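Long-range contacts in putative peptidase (PDB 4L8K), which is a putative peptidase of family S41 that probably cleaves peptide bonds by a serine-dependent mechanism: residues R211-L216 against L235-V240; Y122-S127 against I151-D156; D38-L43 against G58-E63; A82-Y87 against N218-S223. One frame throughout, in Å; residues are numbered along the deposited sequence.

Overall arrangement
From the N terminus, contact 3 comes first: residues 38-43 and 58-63 join two successive helices at one end of the molecule, its centre about 44 Å from that of contact 1. Contact 4 then opens at 82-87 and is completed only at 218-223, the widest closure of the four. Contact 2 opens and closes within that interval, joining strands 120-125 and 149-153. Contact 1 crosses contact 4, since 211-216 precedes 218-223 and 235-240 follows it. Contacts 1 and 2 share one mixed sheet, where strands 149-153 and 213-217 are neighbours, and Asp156 N meets Asn218 OD1 where contact 2 touches contact 4.

Contact 1: residues R211-L216 against L235-V240; sequences RPVIVL and LPQVTV
Gln237 lays its aliphatic stem against the backbone of Arg211, with CG 3.2 Å from Arg211 O. Its chi1 of 77° sets CG between the backbone N and the carbonyl carbon, and a second bend at chi2 turns the amide away, so that NE2 donates to Trp209 O and Phe172 O. The backbone O of Gln237 accepts from Val213 N at 2.9 Å, the donor tilted from the carbonyl plane. One step on, Thr239 N donates to Val213 O at 2.8 Å, almost straight at 171°, and Thr239 O accepts from Val215 N, also at 2.8 Å. These bonds make the parallel pairing of a beta-alpha-beta unit, strand 213-217, helix 224-232 and strand 238-242, within the mixed sheet of the ClpP/crotonase-type domain. Val215 lies on the face shared with Val213, Val238 and Val240; its CG2 meets Val238 CG1 at 3.8 Å, and Met232 of the crossover helix touches both valines. On the other face Ile214 and Thr239 run side by side, CD1 of the isoleucine 3.7 Å from CB of the threonine, while helix 301-311 packs on Ile214 through Ala306, Leu309 and Leu310.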
# COMPACT_ATOMS: atom_id res chain seq x y z
N ARG A 211 -18.58 8.70 -12.20
CA ARG A 211 -19.42 7.51 -12.24
C ARG A 211 -18.90 6.48 -11.23
O ARG A 211 -17.76 6.62 -10.74
CB ARG A 211 -19.41 6.93 -13.65
CG ARG A 211 -20.42 7.61 -14.59
CD ARG A 211 -20.07 7.23 -16.02
NE ARG A 211 -18.99 8.10 -16.49
CZ ARG A 211 -18.35 7.97 -17.64
NH1 ARG A 211 -18.64 6.96 -18.46
NH2 ARG A 211 -17.43 8.85 -18.00
N PRO A 212 -19.68 5.42 -10.88
CA PRO A 212 -19.17 4.44 -9.90
C PRO A 212 -17.79 3.85 -10.25
O PRO A 212 -17.44 3.68 -11.42
CB PRO A 212 -20.25 3.36 -9.91
CG PRO A 212 -21.51 4.09 -10.30
CD PRO A 212 -21.05 5.08 -11.33
N VAL A 213 -16.97 3.62 -9.20
CA VAL A 213 -15.62 3.06 -9.30
C VAL A 213 -15.45 1.97 -8.27
O VAL A 213 -15.76 2.19 -7.08
CB VAL A 213 -14.48 4.14 -9.10
CG1 VAL A 213 -13.08 3.54 -9.16
CG2 VAL A 213 -14.60 5.27 -10.10
N ILE A 214 -14.89 0.83 -8.69
CA ILE A 214 -14.49 -0.21 -7.75
C ILE A 214 -12.96 -0.25 -7.74
O ILE A 214 -12.37 -0.51 -8.78
CB ILE A 214 -15.10 -1.63 -7.96
CG1 ILE A 214 -16.64 -1.60 -8.28
CG2 ILE A 214 -14.75 -2.54 -6.77
CD1 ILE A 214 -17.57 -1.05 -7.22
N VAL A 215 -12.34 0.02 -6.60
CA VAL A 215 -10.88 -0.05 -6.43
C VAL A 215 -10.58 -1.44 -5.85
O VAL A 215 -11.18 -1.83 -4.85
CB VAL A 215 -10.27 1.12 -5.57
CG1 VAL A 215 -8.78 0.89 -5.28
CG2 VAL A 215 -10.48 2.47 -6.26
N LEU A 216 -9.73 -2.22 -6.53
CA LEU A 216 -9.39 -3.57 -6.08
C LEU A 216 -8.08 -3.57 -5.33
O LEU A 216 -7.10 -3.02 -5.82
CB LEU A 216 -9.33 -4.59 -7.25
CG LEU A 216 -10.53 -4.69 -8.22
CD1 LEU A 216 -10.39 -5.93 -9.09
CD2 LEU A 216 -11.89 -4.76 -7.48
N LEU A 235 -14.14 9.09 -1.42
CA LEU A 235 -14.97 9.58 -2.50
C LEU A 235 -16.30 8.83 -2.60
O LEU A 235 -16.35 7.60 -2.46
CB LEU A 235 -14.17 9.54 -3.80
CG LEU A 235 -12.78 10.26 -3.73
CD1 LEU A 235 -12.00 10.10 -5.03
CD2 LEU A 235 -12.93 11.75 -3.35
N PRO A 236 -17.40 9.60 -2.79
CA PRO A 236 -18.75 8.99 -2.79
C PRO A 236 -19.01 7.94 -3.88
O PRO A 236 -19.80 7.02 -3.64
CB PRO A 236 -19.70 10.20 -2.97
CG PRO A 236 -18.85 11.30 -3.56
CD PRO A 236 -17.47 11.07 -2.93
N GLN A 237 -18.36 8.05 -5.06
CA GLN A 237 -18.59 7.09 -6.14
C GLN A 237 -17.68 5.86 -6.01
O GLN A 237 -17.84 4.92 -6.80
CB GLN A 237 -18.41 7.74 -7.53
CG GLN A 237 -16.95 7.95 -7.97
CD GLN A 237 -16.32 9.24 -7.50
OE1 GLN A 237 -16.58 9.75 -6.39
NE2 GLN A 237 -15.45 9.78 -8.34
N VAL A 238 -16.78 5.83 -5.02
CA VAL A 238 -15.80 4.75 -4.90
C VAL A 238 -16.18 3.69 -3.86
O VAL A 238 -16.52 4.02 -2.71
CB VAL A 238 -14.36 5.30 -4.62
CG1 VAL A 238 -13.35 4.18 -4.38
CG2 VAL A 238 -13.87 6.24 -5.72
N THR A 239 -16.05 2.41 -4.26
CA THR A 239 -16.13 1.25 -3.38
C THR A 239 -14.77 0.54 -3.48
O THR A 239 -14.27 0.34 -4.59
CB THR A 239 -17.28 0.31 -3.74
OG1 THR A 239 -18.49 1.05 -3.78
CG2 THR A 239 -17.41 -0.85 -2.76
N VAL A 240 -14.16 0.22 -2.34
CA VAL A 240 -12.92 -0.53 -2.28
C VAL A 240 -13.29 -1.99 -2.02
O VAL A 240 -14.08 -2.29 -1.12
CB VAL A 240 -11.90 0.02 -1.24
CG1 VAL A 240 -10.61 -0.82 -1.23
CG2 VAL A 240 -11.57 1.49 -1.53

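Contact 2: residues Y122-S127 against I151-D156; sequences YVYYGS and IFDVRD
Tyr122 and Tyr124 send their rings from one strand across the carboxylate of Asp153 on the next. Tyr122 OH donates to Asp153 OD2 at 2.6 Å, reaching the anti side of that oxygen, with ring and carboxylate planes 68° apart. Tyr124 CD1 lies 3.6 Å from Asp153 CG; its ring extends past the acid, and its OH gives a hydrogen bond of 2.7 Å to Arg155 O in the carbonyl plane. Two residues apart, both tyrosines stand on the face of Ile151 and Asp153; with CG anti to the backbone N (chi1 172° and -177°) their rings lean over toward the neighbouring strand. On the opposite face, Phe152 CE1 packs 3.8 Å from Tyr125 CB, and Phe152 CE2 lies near Val123 CG1.

Behind this shell, Arg155 grips Asp153 side-on: NE bonds OD1 at 2.9 Å and NH2 bonds OD2 at 2.8 Å. Arg155 N also donates to OD1, forming an Asx turn, so each buried carboxylate oxygen has two donors, which probably fixes the rotation of the carboxylate. Asp300 gives the guanidinium a second negative partner. Farther along, one water donates to both Gly126 O and Asp156 O. Backbone bonds such as Val123 N to Ile151 O, 2.8 Å, align the strands as the parallel pair of a beta-alpha-beta unit, with helix 134-143 as crossover, in the ClpP/crotonase-type fold of S41 peptidases.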
# COMPACT_ATOMS: atom_id res chain seq x y z
N TYR A 122 -12.13 -1.61 -17.32
CA TYR A 122 -11.21 -2.26 -16.38
C TYR A 122 -9.79 -1.70 -16.58
O TYR A 122 -9.30 -1.64 -17.70
CB TYR A 122 -11.26 -3.80 -16.50
CG TYR A 122 -10.18 -4.52 -15.69
CD1 TYR A 122 -10.34 -4.76 -14.33
CD2 TYR A 122 -8.97 -4.89 -16.28
CE1 TYR A 122 -9.34 -5.38 -13.57
CE2 TYR A 122 -7.95 -5.47 -15.52
CZ TYR A 122 -8.14 -5.73 -14.18
OH TYR A 122 -7.14 -6.33 -13.46
N VAL A 123 -9.17 -1.25 -15.49
CA VAL A 123 -7.79 -0.76 -15.51
C VAL A 123 -6.96 -1.60 -14.52
O VAL A 123 -7.36 -1.78 -13.37
CB VAL A 123 -7.65 0.77 -15.19
CG1 VAL A 123 -6.19 1.24 -15.30
CG2 VAL A 123 -8.55 1.64 -16.07
N TYR A 124 -5.80 -2.08 -14.96
CA TYR A 124 -4.83 -2.66 -14.06
C TYR A 124 -3.62 -1.71 -14.00
O TYR A 124 -3.03 -1.36 -15.03
CB TYR A 124 -4.39 -4.09 -14.41
CG TYR A 124 -3.42 -4.62 -13.37
CD1 TYR A 124 -3.83 -4.80 -12.05
CD2 TYR A 124 -2.09 -4.88 -13.69
CE1 TYR A 124 -2.94 -5.24 -11.07
CE2 TYR A 124 -1.20 -5.35 -12.72
CZ TYR A 124 -1.62 -5.49 -11.40
OH TYR A 124 -0.76 -5.89 -10.41
N TYR A 125 -3.29 -1.27 -12.79
CA TYR A 125 -2.15 -0.40 -12.56
C TYR A 125 -1.22 -1.12 -11.56
O TYR A 125 -1.45 -1.09 -10.35
CB TYR A 125 -2.61 0.99 -12.08
CG TYR A 125 -1.49 2.00 -12.06
CD1 TYR A 125 -0.74 2.26 -13.21
CD2 TYR A 125 -1.17 2.71 -10.91
CE1 TYR A 125 0.30 3.20 -13.20
CE2 TYR A 125 -0.15 3.65 -10.90
CZ TYR A 125 0.57 3.91 -12.06
OH TYR A 125 1.58 4.83 -12.05
N GLY A 126 -0.23 -1.83 -12.10
CA GLY A 126 0.66 -2.66 -11.30
C GLY A 126 1.73 -1.97 -10.49
O GLY A 126 2.25 -2.57 -9.54
N SER A 127 2.12 -0.75 -10.87
CA SER A 127 3.22 -0.07 -10.18
C SER A 127 3.10 1.44 -10.26
O SER A 127 2.99 1.96 -11.36
CB SER A 127 4.56 -0.49 -10.78
OG SER A 127 5.63 0.17 -10.12
N ILE A 151 -13.49 -0.26 -12.97
CA ILE A 151 -12.73 -1.10 -12.05
C ILE A 151 -11.29 -0.58 -12.13
O ILE A 151 -10.70 -0.56 -13.23
CB ILE A 151 -12.87 -2.65 -12.31
CG1 ILE A 151 -14.33 -3.14 -12.13
CG2 ILE A 151 -11.90 -3.47 -11.40
CD1 ILE A 151 -14.60 -4.62 -12.70
N PHE A 152 -10.74 -0.10 -10.98
CA PHE A 152 -9.36 0.37 -10.91
C PHE A 152 -8.59 -0.62 -10.02
O PHE A 152 -8.69 -0.59 -8.80
CB PHE A 152 -9.26 1.84 -10.42
CG PHE A 152 -7.96 2.49 -10.85
CD1 PHE A 152 -6.79 2.29 -10.11
CD2 PHE A 152 -7.89 3.24 -12.02
CE1 PHE A 152 -5.58 2.87 -10.53
CE2 PHE A 152 -6.69 3.82 -12.43
CZ PHE A 152 -5.54 3.64 -11.68
N ASP A 153 -7.90 -1.54 -10.64
CA ASP A 153 -7.23 -2.64 -9.94
C ASP A 153 -5.78 -2.30 -9.60
O ASP A 153 -4.93 -2.17 -10.50
CB ASP A 153 -7.32 -3.91 -10.83
CG ASP A 153 -6.88 -5.23 -10.22
OD1 ASP A 153 -6.42 -5.24 -9.05
OD2 ASP A 153 -7.02 -6.26 -10.90
N VAL A 154 -5.49 -2.19 -8.29
CA VAL A 154 -4.13 -1.90 -7.78
C VAL A 154 -3.62 -3.07 -6.89
O VAL A 154 -2.77 -2.87 -6.02
CB VAL A 154 -4.01 -0.53 -7.05
CG1 VAL A 154 -4.17 0.64 -8.04
CG2 VAL A 154 -4.97 -0.42 -5.87
N ARG A 155 -4.14 -4.28 -7.11
CA ARG A 155 -3.66 -5.46 -6.40
C ARG A 155 -2.23 -5.74 -6.86
O ARG A 155 -1.93 -5.53 -8.03
CB ARG A 155 -4.55 -6.68 -6.69
CG ARG A 155 -5.93 -6.61 -6.06
CD ARG A 155 -6.79 -7.81 -6.45
NE ARG A 155 -7.10 -7.80 -7.88
CZ ARG A 155 -7.62 -8.82 -8.55
NH1 ARG A 155 -7.87 -9.98 -7.94
NH2 ARG A 155 -7.89 -8.70 -9.85
N ASP A 156 -1.36 -6.18 -5.94
CA ASP A 156 0.05 -6.46 -6.21
C ASP A 156 0.84 -5.20 -6.61
O ASP A 156 1.87 -5.31 -7.26
CB ASP A 156 0.20 -7.57 -7.26
CG ASP A 156 0.17 -8.96 -6.67
OD1 ASP A 156 -0.46 -9.14 -5.59
OD2 ASP A 156 0.75 -9.87 -7.27
O HOH W 1 3.15 -5.10 -9.65

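Contact 3: residues D38-L43 against G58-E63; sequences DRYNLL and GKMLAE
Glu63 OE2 is gripped by two donors from the neighbouring helix: Tyr40 OH at 2.7 Å, received on the anti lone pair of OE2, and Arg39 NH1 at 3.2 Å. The second oxygen, Glu63 OE1, takes Arg39 NH2 at 3.0 Å, completing an end-on salt bridge, one nitrogen to each oxygen. Both oxygens lie close to the guanidinium plane, yet the nitrogens come from above the carboxylate plane, the two flat groups turned 61° apart. Glu63 reaches this position through a bend at chi2 (-82°). With Glu63 replaced by alanine, the Arg39 guanidinium would probably lose its countercharge and the Tyr40 hydroxyl its acceptor, and both side chains would be freer to turn. Away from this polar edge, the Tyr40 ring lies across Met60, a selenomethionine. Met60 CB sits over the ring face, 3.8 Å from its centroid, a CH-pi contact; the selenium lies obliquely at 4.6 Å from the same centroid as a Met-aromatic contact. Leu43 CD1 covers part of the opposite face. Phe12 of helix 8-22 touches both Tyr40 and Met60. The result is a packed helix pair, 33-43 with 50-61, backed by helix 8-22 in the N-terminal region related to the tricorn protease C1 domain.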
# COMPACT_ATOMS: atom_id res chain seq x y z
N ASP A 38 17.17 -5.57 27.12
CA ASP A 38 17.66 -6.45 28.20
C ASP A 38 17.91 -7.87 27.70
O ASP A 38 18.94 -8.46 28.04
CB ASP A 38 16.69 -6.47 29.39
CG ASP A 38 16.52 -5.13 30.07
OD1 ASP A 38 17.44 -4.29 29.98
OD2 ASP A 38 15.45 -4.91 30.69
N ARG A 39 17.00 -8.41 26.88
CA ARG A 39 17.12 -9.77 26.34
C ARG A 39 18.28 -9.89 25.34
O ARG A 39 19.13 -10.76 25.49
CB ARG A 39 15.81 -10.22 25.70
CG ARG A 39 14.78 -10.64 26.73
CD ARG A 39 13.55 -11.28 26.13
NE ARG A 39 12.71 -10.31 25.43
CZ ARG A 39 12.39 -10.37 24.14
NH1 ARG A 39 12.82 -11.38 23.39
NH2 ARG A 39 11.61 -9.45 23.60
N TYR A 40 18.31 -9.01 24.33
CA TYR A 40 19.33 -9.05 23.27
C TYR A 40 20.71 -8.62 23.76
O TYR A 40 21.72 -9.03 23.17
CB TYR A 40 18.87 -8.24 22.05
CG TYR A 40 17.81 -8.99 21.28
CD1 TYR A 40 16.47 -8.96 21.67
CD2 TYR A 40 18.15 -9.80 20.20
CE1 TYR A 40 15.49 -9.68 20.98
CE2 TYR A 40 17.19 -10.55 19.53
CZ TYR A 40 15.85 -10.47 19.91
OH TYR A 40 14.90 -11.17 19.23
N ASN A 41 20.77 -7.85 24.86
CA ASN A 41 22.02 -7.44 25.50
C ASN A 41 22.80 -8.69 25.94
O ASN A 41 24.03 -8.72 25.79
CB ASN A 41 21.72 -6.55 26.70
CG ASN A 41 22.92 -6.12 27.49
OD1 ASN A 41 23.90 -5.63 26.95
ND2 ASN A 41 22.85 -6.24 28.79
N LEU A 42 22.08 -9.73 26.41
CA LEU A 42 22.64 -11.00 26.89
C LEU A 42 22.99 -11.94 25.75
O LEU A 42 23.78 -12.87 25.94
CB LEU A 42 21.66 -11.72 27.84
CG LEU A 42 21.19 -10.95 29.10
CD1 LEU A 42 19.98 -11.62 29.72
CD2 LEU A 42 22.31 -10.81 30.11
N LEU A 43 22.43 -11.70 24.56
CA LEU A 43 22.63 -12.56 23.40
C LEU A 43 23.78 -12.09 22.50
O LEU A 43 24.51 -12.93 21.97
CB LEU A 43 21.33 -12.69 22.59
CG LEU A 43 20.15 -13.38 23.31
CD1 LEU A 43 18.87 -13.24 22.56
CD2 LEU A 43 20.40 -14.83 23.49
N GLY A 58 18.39 -9.19 13.17
CA GLY A 58 17.20 -9.36 12.35
C GLY A 58 16.03 -9.85 13.19
O GLY A 58 14.91 -9.36 13.03
N LYS A 59 16.31 -10.79 14.12
CA LYS A 59 15.32 -11.33 15.06
C LYS A 59 14.83 -10.25 16.01
O LYS A 59 13.64 -10.21 16.35
CB LYS A 59 15.89 -12.50 15.86
CG LYS A 59 15.74 -13.83 15.17
CD LYS A 59 16.74 -14.87 15.68
CE LYS A 59 16.77 -16.10 14.78
NZ LYS A 59 15.50 -16.90 14.85
N MSE A 60 15.75 -9.34 16.40
CA MSE A 60 15.45 -8.19 17.26
C MSE A 60 14.48 -7.26 16.56
O MSE A 60 13.52 -6.81 17.19
CB MSE A 60 16.71 -7.43 17.64
CG MSE A 60 16.48 -6.46 18.77
SE MSE A 60 18.04 -5.45 19.32
CE MSE A 60 18.10 -4.19 17.89
N LEU A 61 14.69 -6.98 15.25
CA LEU A 61 13.77 -6.11 14.50
C LEU A 61 12.43 -6.81 14.31
O LEU A 61 11.40 -6.16 14.42
CB LEU A 61 14.33 -5.66 13.15
CG LEU A 61 15.64 -4.85 13.17
CD1 LEU A 61 15.99 -4.42 11.76
CD2 LEU A 61 15.54 -3.60 14.07
N ALA A 62 12.43 -8.14 14.14
CA ALA A 62 11.19 -8.91 13.96
C ALA A 62 10.32 -8.91 15.24
O ALA A 62 9.15 -9.28 15.18
CB ALA A 62 11.50 -10.32 13.51
N GLU A 63 10.85 -8.44 16.38
CA GLU A 63 10.09 -8.31 17.63
C GLU A 63 8.90 -7.34 17.48
O GLU A 63 7.89 -7.52 18.14
CB GLU A 63 10.98 -7.85 18.79
CG GLU A 63 12.05 -8.87 19.21
CD GLU A 63 11.61 -9.99 20.13
OE1 GLU A 63 10.58 -9.84 20.84
OE2 GLU A 63 12.34 -11.00 20.20

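Contact 4: residues A82-Y87 against N218-S223; sequences AWYEDY and NRHSYS. With PO4 (phosphate ion), chain E.
Arg219 slides its guanidinium between the rings of Trp83 and Tyr87, a cation-pi sandwich that joins helix 82-85 to the type I turn running from Asn218 to Ser221. This is the tight part. Arg219 CZ stands 3.9 Å from the centroid of the Trp83 five-membered ring, over its face, and Arg219 CD lies 3.7 Å from the centroid of the Tyr87 ring as a CH-pi contact. A bend at chi2 (57°) brings the flat group round so that NE and NH2 both meet Trp83 O, at 2.7 and 2.9 Å, from one face of the carbonyl plane. The remaining nitrogen, NH1, bonds Thr245 O, while Trp83 NE1 turns to Gly246 O. A leucine in place of Arg219 would probably leave Trp83 O without these two donors and the two rings without the flat charged group between them.

The other side is looser. Tyr84 and His220 are nearly parallel but slid apart, their centroids 5.7 Å distant, and His220 is partly exposed. Tyr84 CE1 does touch Tyr222 CD2 at 3.6 Å, completing an aromatic cluster, and Tyr84 OH bonds a pentanediol molecule probably left from crystallisation. A phosphate ion, probably from the crystallisation liquor and also bound by His68 ND1, lies beyond the turn; Ser223 OG donates to its O2 at 2.9 Å.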
# COMPACT_ATOMS: atom_id res chain seq x y z
N ALA A 82 5.70 -12.45 7.13
CA ALA A 82 4.45 -13.03 7.65
C ALA A 82 3.37 -11.92 7.61
O ALA A 82 2.21 -12.21 7.44
CB ALA A 82 4.65 -13.54 9.07
N TRP A 83 3.78 -10.64 7.66
CA TRP A 83 2.89 -9.49 7.54
C TRP A 83 2.09 -9.58 6.22
O TRP A 83 0.90 -9.23 6.20
CB TRP A 83 3.73 -8.20 7.60
CG TRP A 83 3.03 -6.89 7.29
CD1 TRP A 83 2.76 -6.38 6.05
CD2 TRP A 83 2.78 -5.83 8.23
NE1 TRP A 83 2.26 -5.10 6.17
CE2 TRP A 83 2.22 -4.75 7.50
CE3 TRP A 83 2.92 -5.70 9.63
CZ2 TRP A 83 1.84 -3.54 8.12
CZ3 TRP A 83 2.49 -4.53 10.25
CH2 TRP A 83 1.98 -3.46 9.49
N TYR A 84 2.75 -10.05 5.13
CA TYR A 84 2.12 -10.17 3.81
C TYR A 84 1.60 -11.58 3.55
O TYR A 84 0.49 -11.73 3.07
CB TYR A 84 3.10 -9.79 2.70
CG TYR A 84 3.60 -8.38 2.82
CD1 TYR A 84 2.82 -7.30 2.39
CD2 TYR A 84 4.87 -8.10 3.34
CE1 TYR A 84 3.27 -5.99 2.49
CE2 TYR A 84 5.34 -6.79 3.43
CZ TYR A 84 4.52 -5.73 3.03
OH TYR A 84 4.95 -4.44 3.13
N GLU A 85 2.42 -12.59 3.87
CA GLU A 85 2.21 -14.01 3.61
C GLU A 85 1.12 -14.62 4.46
O GLU A 85 0.63 -15.69 4.09
CB GLU A 85 3.52 -14.79 3.81
CG GLU A 85 4.65 -14.38 2.87
CD GLU A 85 6.06 -14.86 3.20
OE1 GLU A 85 6.27 -15.49 4.27
OE2 GLU A 85 6.97 -14.56 2.40
N ASP A 86 0.71 -13.98 5.58
CA ASP A 86 -0.38 -14.52 6.41
C ASP A 86 -1.75 -14.28 5.74
O ASP A 86 -2.75 -14.80 6.21
CB ASP A 86 -0.38 -13.92 7.81
CG ASP A 86 0.70 -14.49 8.75
OD1 ASP A 86 1.43 -15.43 8.33
OD2 ASP A 86 0.85 -13.96 9.86
N TYR A 87 -1.76 -13.50 4.66
CA TYR A 87 -2.96 -13.17 3.87
C TYR A 87 -2.91 -13.92 2.54
O TYR A 87 -1.80 -14.13 2.03
CB TYR A 87 -3.02 -11.65 3.62
CG TYR A 87 -3.25 -10.85 4.89
CD1 TYR A 87 -2.23 -10.69 5.83
CD2 TYR A 87 -4.47 -10.20 5.12
CE1 TYR A 87 -2.44 -9.99 7.01
CE2 TYR A 87 -4.67 -9.46 6.28
CZ TYR A 87 -3.65 -9.35 7.22
OH TYR A 87 -3.83 -8.65 8.37
N ASN A 218 -5.35 -5.82 -2.35
CA ASN A 218 -4.92 -7.04 -1.69
C ASN A 218 -3.77 -6.68 -0.74
O ASN A 218 -3.37 -5.52 -0.71
CB ASN A 218 -4.56 -8.20 -2.67
CG ASN A 218 -3.36 -8.00 -3.54
OD1 ASN A 218 -2.69 -6.97 -3.52
ND2 ASN A 218 -3.08 -9.00 -4.35
N ARG A 219 -3.28 -7.63 0.06
CA ARG A 219 -2.18 -7.40 1.00
C ARG A 219 -0.92 -6.91 0.28
O ARG A 219 -0.07 -6.25 0.90
CB ARG A 219 -1.87 -8.70 1.80
CG ARG A 219 -1.08 -8.46 3.08
CD ARG A 219 -1.73 -7.49 4.04
NE ARG A 219 -0.92 -7.47 5.24
CZ ARG A 219 -1.11 -6.71 6.31
NH1 ARG A 219 -2.00 -5.72 6.28
NH2 ARG A 219 -0.34 -6.86 7.38
N HIS A 220 -0.80 -7.19 -1.01
CA HIS A 220 0.34 -6.75 -1.77
C HIS A 220 0.11 -5.36 -2.39
O HIS A 220 0.93 -4.94 -3.20
CB HIS A 220 0.75 -7.80 -2.78
CG HIS A 220 1.47 -8.93 -2.13
ND1 HIS A 220 0.84 -10.13 -1.88
CD2 HIS A 220 2.73 -9.00 -1.65
CE1 HIS A 220 1.75 -10.91 -1.29
NE2 HIS A 220 2.89 -10.26 -1.10
N SER A 221 -0.94 -4.60 -1.94
CA SER A 221 -1.20 -3.19 -2.25
C SER A 221 -0.64 -2.41 -1.06
O SER A 221 -1.18 -2.52 0.04
CB SER A 221 -2.69 -2.91 -2.45
OG SER A 221 -3.28 -3.65 -3.50
N TYR A 222 0.49 -1.73 -1.21
CA TYR A 222 1.08 -1.06 -0.06
C TYR A 222 1.93 0.14 -0.45
O TYR A 222 2.12 0.39 -1.64
CB TYR A 222 1.91 -2.05 0.81
CG TYR A 222 2.98 -2.79 0.06
CD1 TYR A 222 4.23 -2.23 -0.15
CD2 TYR A 222 2.74 -4.07 -0.45
CE1 TYR A 222 5.23 -2.93 -0.83
CE2 TYR A 222 3.74 -4.78 -1.12
CZ TYR A 222 4.99 -4.21 -1.28
OH TYR A 222 6.00 -4.86 -1.96
N SER A 223 2.44 0.87 0.58
CA SER A 223 3.25 2.08 0.49
C SER A 223 2.47 3.18 -0.24
O SER A 223 1.39 3.49 0.24
CB SER A 223 4.62 1.78 -0.11
OG SER A 223 5.29 0.90 0.79
P PO4 E . 7.16 2.47 3.60
O1 PO4 E . 7.29 3.38 4.81
O2 PO4 E . 5.66 2.44 3.16
O3 PO4 E . 8.05 3.01 2.45
O4 PO4 E . 7.59 1.04 3.99